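Local coordinates for extracellular solute-binding protein (Bordetella parapertussis, PDB 3PU5), which probably binds a small solute, perhaps a polyamine, outside the cytoplasm and delivers it to a membrane transporter, at residues Y117-K130 against G226-V238. Numbering follows the deposited sequence.
Sequences YRPDKIQGGVKSWK and GMVKWVDPTEGAV
Met227, a selenomethionine here, runs beside Arg118 in the same direction. The guanidinium is held flat because NE and NH1 grip the two carboxylate oxygens of Asp120 side-on, and the flexible selenoether chain packs its CG over one face while SE lies near NH2. A water links Met227 O to Asp120 N. Next, Lys229 pairs antiparallel with Tyr117 through Tyr117 N to Lys229 O and Lys229 N to Tyr117 O, both 3.0 Å, joining strand 229-231 to the end of strand 111-117. The aliphatic part of Lys229 suits this border: CB packs against Tyr117 CE1, and CG reaches Pro119 CG. Branched Val231 points into the other segment, where its CG2 lies 3.6 Å from Tyr117 CE1. Gly125 CA sits over one face of the Tyr117 ring, across the ring from Lys229 CB; a side chain there would run into the ring.

Pro233 lies beside the Trp129 side chain, with CB and CG over one face of the indole, CG offset toward the rim; CB is 3.7 Å from the centroid of the five-membered ring in a CH-pi contact. Thr234 N bonds to Lys127 O at 2.9 Å, and a water bridges the same oxygen to Asp232 O. Glu235 then bends at chi2 (97°), turning its carboxylate onto the start of helix 129-138: OE1 accepts from Trp129 N at 2.9 Å and OE2 from Lys130 N at 3.0 Å, both on the syn side. Ser128, the N-cap, meanwhile bonds through OG to Glu131 N. Gly236 O receives Trp129 NE1 at 3.0 Å in the indole plane, satisfying the buried ring nitrogen. An acidic side chain thus accepts from first-turn N-H groups, which have no carbonyl of a preceding turn to bond, and the helix dipole would probably favour its ionised form.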
loop_
_atom_site.group_PDB
_atom_site.type_symbol
_atom_site.label_atom_id
_atom_site.label_comp_id
_atom_site.label_asym_id
_atom_site.label_seq_id
_atom_site.Cartn_x
_atom_site.Cartn_y
_atom_site.Cartn_z
ATOM N N TYR A 117 0.211 -15.979 9.940
ATOM C CA TYR A 117 0.653 -17.079 10.794
ATOM C C TYR A 117 0.143 -18.458 10.333
ATOM O O TYR A 117 -0.734 -18.560 9.475
ATOM C CB TYR A 117 0.233 -16.821 12.251
ATOM C CG TYR A 117 -1.252 -17.040 12.500
ATOM C CD1 TYR A 117 -2.185 -16.042 12.225
ATOM C CD2 TYR A 117 -1.717 -18.250 13.002
ATOM C CE1 TYR A 117 -3.553 -16.252 12.438
ATOM C CE2 TYR A 117 -3.071 -18.471 13.214
ATOM C CZ TYR A 117 -3.979 -17.475 12.935
ATOM O OH TYR A 117 -5.312 -17.712 13.165
ATOM N N ARG A 118 0.714 -19.509 10.917
ATOM C CA ARG A 118 0.273 -20.882 10.692
ATOM C C ARG A 118 -0.575 -21.343 11.870
ATOM O O ARG A 118 -0.067 -21.473 12.985
ATOM C CB ARG A 118 1.483 -21.808 10.572
ATOM C CG ARG A 118 2.184 -21.776 9.231
ATOM C CD ARG A 118 3.268 -22.839 9.183
ATOM N NE ARG A 118 2.715 -24.193 9.172
ATOM C CZ ARG A 118 2.796 -25.025 8.137
ATOM N NH1 ARG A 118 2.263 -26.240 8.213
ATOM N NH2 ARG A 118 3.422 -24.643 7.029
ATOM N N PRO A 119 -1.874 -21.581 11.640
ATOM C CA PRO A 119 -2.722 -22.020 12.756
ATOM C C PRO A 119 -2.206 -23.299 13.422
ATOM O O PRO A 119 -2.455 -23.508 14.606
ATOM C CB PRO A 119 -4.077 -22.280 12.089
ATOM C CG PRO A 119 -4.077 -21.365 10.870
ATOM C CD PRO A 119 -2.642 -21.341 10.402
ATOM N N ASP A 120 -1.488 -24.140 12.682
ATOM C CA ASP A 120 -1.014 -25.398 13.256
ATOM C C ASP A 120 0.189 -25.199 14.176
ATOM O O ASP A 120 0.624 -26.125 14.862
ATOM C CB ASP A 120 -0.743 -26.457 12.174
ATOM C CG ASP A 120 0.531 -26.204 11.388
ATOM O OD1 ASP A 120 0.874 -27.070 10.552
ATOM O OD2 ASP A 120 1.189 -25.160 11.591
ATOM N N LYS A 121 0.705 -23.977 14.210
ATOM C CA LYS A 121 1.797 -23.652 15.110
ATOM C C LYS A 121 1.304 -22.742 16.222
ATOM O O LYS A 121 1.831 -22.752 17.335
ATOM C CB LYS A 121 2.935 -22.997 14.331
ATOM C CG LYS A 121 3.925 -24.010 13.754
ATOM C CD LYS A 121 5.175 -24.080 14.629
ATOM C CE LYS A 121 5.697 -25.503 14.806
ATOM N NZ LYS A 121 5.041 -26.197 15.970
ATOM N N ILE A 122 0.271 -21.967 15.907
ATOM C CA ILE A 122 -0.273 -20.976 16.820
ATOM C C ILE A 122 -1.793 -21.002 16.732
ATOM O O ILE A 122 -2.401 -20.299 15.923
ATOM C CB ILE A 122 0.254 -19.581 16.460
ATOM C CG1 ILE A 122 1.770 -19.642 16.247
ATOM C CG2 ILE A 122 -0.114 -18.579 17.536
ATOM C CD1 ILE A 122 2.383 -18.321 15.878
ATOM N N GLN A 123 -2.415 -21.839 17.549
ATOM C CA GLN A 123 -3.859 -21.984 17.460
ATOM C C GLN A 123 -4.555 -20.688 17.861
ATOM O O GLN A 123 -4.352 -20.167 18.964
ATOM C CB GLN A 123 -4.361 -23.150 18.311
ATOM C CG GLN A 123 -5.821 -23.475 18.051
ATOM C CD GLN A 123 -6.392 -24.466 19.044
ATOM O OE1 GLN A 123 -7.608 -24.674 19.098
ATOM N NE2 GLN A 123 -5.520 -25.081 19.837
ATOM N N GLY A 124 -5.371 -20.168 16.953
ATOM C CA GLY A 124 -6.081 -18.930 17.206
ATOM C C GLY A 124 -5.249 -17.696 16.922
ATOM O O GLY A 124 -5.756 -16.580 16.974
ATOM N N GLY A 125 -3.972 -17.900 16.624
ATOM C CA GLY A 125 -3.088 -16.809 16.270
ATOM C C GLY A 125 -2.982 -15.787 17.380
ATOM O O GLY A 125 -2.937 -16.142 18.559
ATOM N N VAL A 126 -2.916 -14.519 16.985
ATOM C CA VAL A 126 -2.847 -13.388 17.901
ATOM C C VAL A 126 -3.892 -12.387 17.424
ATOM O O VAL A 126 -4.402 -12.530 16.322
ATOM C CB VAL A 126 -1.450 -12.724 17.880
ATOM C CG1 VAL A 126 -0.387 -13.730 18.230
ATOM C CG2 VAL A 126 -1.173 -12.100 16.515
ATOM N N LYS A 127 -4.218 -11.385 18.237
ATOM C CA LYS A 127 -5.258 -10.431 17.858
ATOM C C LYS A 127 -4.728 -9.029 17.614
ATOM O O LYS A 127 -5.429 -8.187 17.036
ATOM C CB LYS A 127 -6.349 -10.370 18.926
ATOM C CG LYS A 127 -7.231 -11.607 18.994
ATOM C CD LYS A 127 -8.156 -11.530 20.202
ATOM C CE LYS A 127 -9.275 -12.559 20.123
ATOM N NZ LYS A 127 -10.238 -12.382 21.252
ATOM N N SER A 128 -3.503 -8.773 18.060
ATOM C CA SER A 128 -2.947 -7.428 18.007
ATOM C C SER A 128 -1.442 -7.432 17.763
ATOM O O SER A 128 -0.769 -8.442 17.985
ATOM C CB SER A 128 -3.238 -6.687 19.309
ATOM O OG SER A 128 -2.506 -7.267 20.374
ATOM N N TRP A 129 -0.926 -6.291 17.306
ATOM C CA TRP A 129 0.515 -6.080 17.192
ATOM C C TRP A 129 1.175 -6.236 18.557
ATOM O O TRP A 129 2.293 -6.758 18.681
ATOM C CB TRP A 129 0.800 -4.664 16.690
ATOM C CG TRP A 129 0.435 -4.415 15.248
ATOM C CD1 TRP A 129 -0.576 -3.613 14.769
ATOM C CD2 TRP A 129 1.093 -4.959 14.101
ATOM N NE1 TRP A 129 -0.578 -3.631 13.389
ATOM C CE2 TRP A 129 0.431 -4.457 12.958
ATOM C CE3 TRP A 129 2.181 -5.827 13.929
ATOM C CZ2 TRP A 129 0.822 -4.798 11.659
ATOM C CZ3 TRP A 129 2.565 -6.167 12.644
ATOM C CH2 TRP A 129 1.888 -5.650 11.523
ATOM N N LYS A 130 0.492 -5.734 19.581
ATOM C CA LYS A 130 1.009 -5.788 20.941
ATOM C C LYS A 130 1.144 -7.244 21.398
ATOM O O LYS A 130 2.159 -7.629 21.986
ATOM C CB LYS A 130 0.095 -4.989 21.883
ATOM C CG LYS A 130 0.554 -4.954 23.330
ATOM C CD LYS A 130 -0.322 -4.009 24.152
ATOM C CE LYS A 130 -0.168 -2.559 23.684
ATOM N NZ LYS A 130 -1.375 -1.710 23.970
ATOM N N GLY A 226 -6.544 -23.143 4.072
ATOM C CA GLY A 226 -6.466 -22.627 5.430
ATOM C C GLY A 226 -5.161 -22.826 6.182
ATOM O O GLY A 226 -5.103 -22.583 7.386
HETATM N N MSE A 227 -4.103 -23.247 5.494
HETATM C CA MSE A 227 -2.843 -23.548 6.181
HETATM C C MSE A 227 -2.184 -22.280 6.746
HETATM O O MSE A 227 -1.424 -22.330 7.725
HETATM C CB MSE A 227 -1.891 -24.263 5.226
HETATM C CG MSE A 227 -0.840 -25.129 5.885
HETATM SE SE MSE A 227 0.524 -25.653 4.565
HETATM C CE MSE A 227 -0.608 -26.265 3.135
ATOM N N VAL A 228 -2.468 -21.144 6.114
ATOM C CA VAL A 228 -2.010 -19.859 6.633
ATOM C C VAL A 228 -3.205 -18.935 6.798
ATOM O O VAL A 228 -4.207 -19.079 6.092
ATOM C CB VAL A 228 -0.974 -19.192 5.710
ATOM C CG1 VAL A 228 0.261 -20.058 5.594
ATOM C CG2 VAL A 228 -1.580 -18.920 4.341
ATOM N N LYS A 229 -3.110 -18.007 7.745
ATOM C CA LYS A 229 -4.181 -17.055 7.973
ATOM C C LYS A 229 -3.589 -15.685 8.261
ATOM O O LYS A 229 -2.397 -15.565 8.581
ATOM C CB LYS A 229 -5.086 -17.507 9.122
ATOM C CG LYS A 229 -6.065 -18.605 8.734
ATOM C CD LYS A 229 -7.236 -18.658 9.699
ATOM C CE LYS A 229 -8.309 -19.631 9.228
ATOM N NZ LYS A 229 -7.788 -21.016 9.065
ATOM N N TRP A 230 -4.429 -14.661 8.138
ATOM C CA TRP A 230 -4.011 -13.274 8.302
ATOM C C TRP A 230 -4.805 -12.645 9.430
ATOM O O TRP A 230 -6.014 -12.868 9.544
ATOM C CB TRP A 230 -4.266 -12.495 7.014
ATOM C CG TRP A 230 -3.716 -11.092 7.000
ATOM C CD1 TRP A 230 -2.425 -10.720 6.779
ATOM C CD2 TRP A 230 -4.455 -9.876 7.197
ATOM N NE1 TRP A 230 -2.309 -9.350 6.823
ATOM C CE2 TRP A 230 -3.542 -8.808 7.081
ATOM C CE3 TRP A 230 -5.802 -9.588 7.464
ATOM C CZ2 TRP A 230 -3.930 -7.469 7.221
ATOM C CZ3 TRP A 230 -6.186 -8.256 7.604
ATOM C CH2 TRP A 230 -5.248 -7.214 7.483
ATOM N N VAL A 231 -4.121 -11.863 10.256
ATOM C CA VAL A 231 -4.756 -11.157 11.358
ATOM C C VAL A 231 -4.908 -9.681 11.038
ATOM O O VAL A 231 -3.953 -9.013 10.658
ATOM C CB VAL A 231 -3.959 -11.285 12.673
ATOM C CG1 VAL A 231 -4.658 -10.522 13.786
ATOM C CG2 VAL A 231 -3.801 -12.756 13.063
ATOM N N ASP A 232 -6.129 -9.191 11.192
ATOM C CA ASP A 232 -6.424 -7.770 11.175
ATOM C C ASP A 232 -6.189 -7.280 12.606
ATOM O O ASP A 232 -7.027 -7.492 13.479
ATOM C CB ASP A 232 -7.887 -7.581 10.761
ATOM C CG ASP A 232 -8.247 -6.139 10.499
ATOM O OD1 ASP A 232 -7.370 -5.261 10.642
ATOM O OD2 ASP A 232 -9.419 -5.885 10.136
ATOM N N PRO A 233 -5.025 -6.657 12.867
ATOM C CA PRO A 233 -4.661 -6.342 14.258
ATOM C C PRO A 233 -5.611 -5.326 14.884
ATOM O O PRO A 233 -6.065 -4.419 14.191
ATOM C CB PRO A 233 -3.253 -5.740 14.129
ATOM C CG PRO A 233 -2.768 -6.147 12.745
ATOM C CD PRO A 233 -4.012 -6.179 11.913
ATOM N N THR A 234 -5.902 -5.460 16.171
ATOM C CA THR A 234 -6.870 -4.555 16.804
ATOM C C THR A 234 -6.464 -3.075 16.753
ATOM O O THR A 234 -7.334 -2.196 16.720
ATOM C CB THR A 234 -7.233 -4.980 18.259
ATOM O OG1 THR A 234 -6.049 -5.053 19.060
ATOM C CG2 THR A 234 -7.914 -6.354 18.266
ATOM N N GLU A 235 -5.162 -2.793 16.736
ATOM C CA GLU A 235 -4.694 -1.404 16.634
ATOM C C GLU A 235 -4.828 -0.880 15.208
ATOM O O GLU A 235 -4.633 0.304 14.951
ATOM C CB GLU A 235 -3.235 -1.280 17.061
ATOM C CG GLU A 235 -2.933 -1.867 18.426
ATOM C CD GLU A 235 -2.384 -3.282 18.361
ATOM O OE1 GLU A 235 -2.657 -3.990 17.369
ATOM O OE2 GLU A 235 -1.677 -3.683 19.316
ATOM N N GLY A 236 -5.155 -1.781 14.286
ATOM C CA GLY A 236 -5.257 -1.446 12.876
ATOM C C GLY A 236 -4.126 -2.040 12.054
ATOM O O GLY A 236 -2.984 -2.112 12.505
ATOM N N ALA A 237 -4.444 -2.476 10.840
ATOM C CA ALA A 237 -3.406 -2.845 9.883
ATOM C C ALA A 237 -2.747 -1.573 9.317
ATOM O O ALA A 237 -3.345 -0.493 9.315
ATOM C CB ALA A 237 -3.980 -3.712 8.775
ATOM N N VAL A 238 -1.506 -1.703 8.866
ATOM C CA VAL A 238 -0.757 -0.571 8.340
ATOM C C VAL A 238 -0.750 -0.680 6.835
ATOM O O VAL A 238 -0.196 -1.629 6.282
ATOM C CB VAL A 238 0.683 -0.598 8.809
ATOM C CG1 VAL A 238 1.341 0.751 8.547
ATOM C CG2 VAL A 238 0.728 -0.966 10.266
HETATM O O HOH W 1 -1.215 -24.280 9.633
HETATM O O HOH W 2 -7.819 -9.006 15.659
HETATM O O HOH W 3 -2.777 -2.843 21.675
#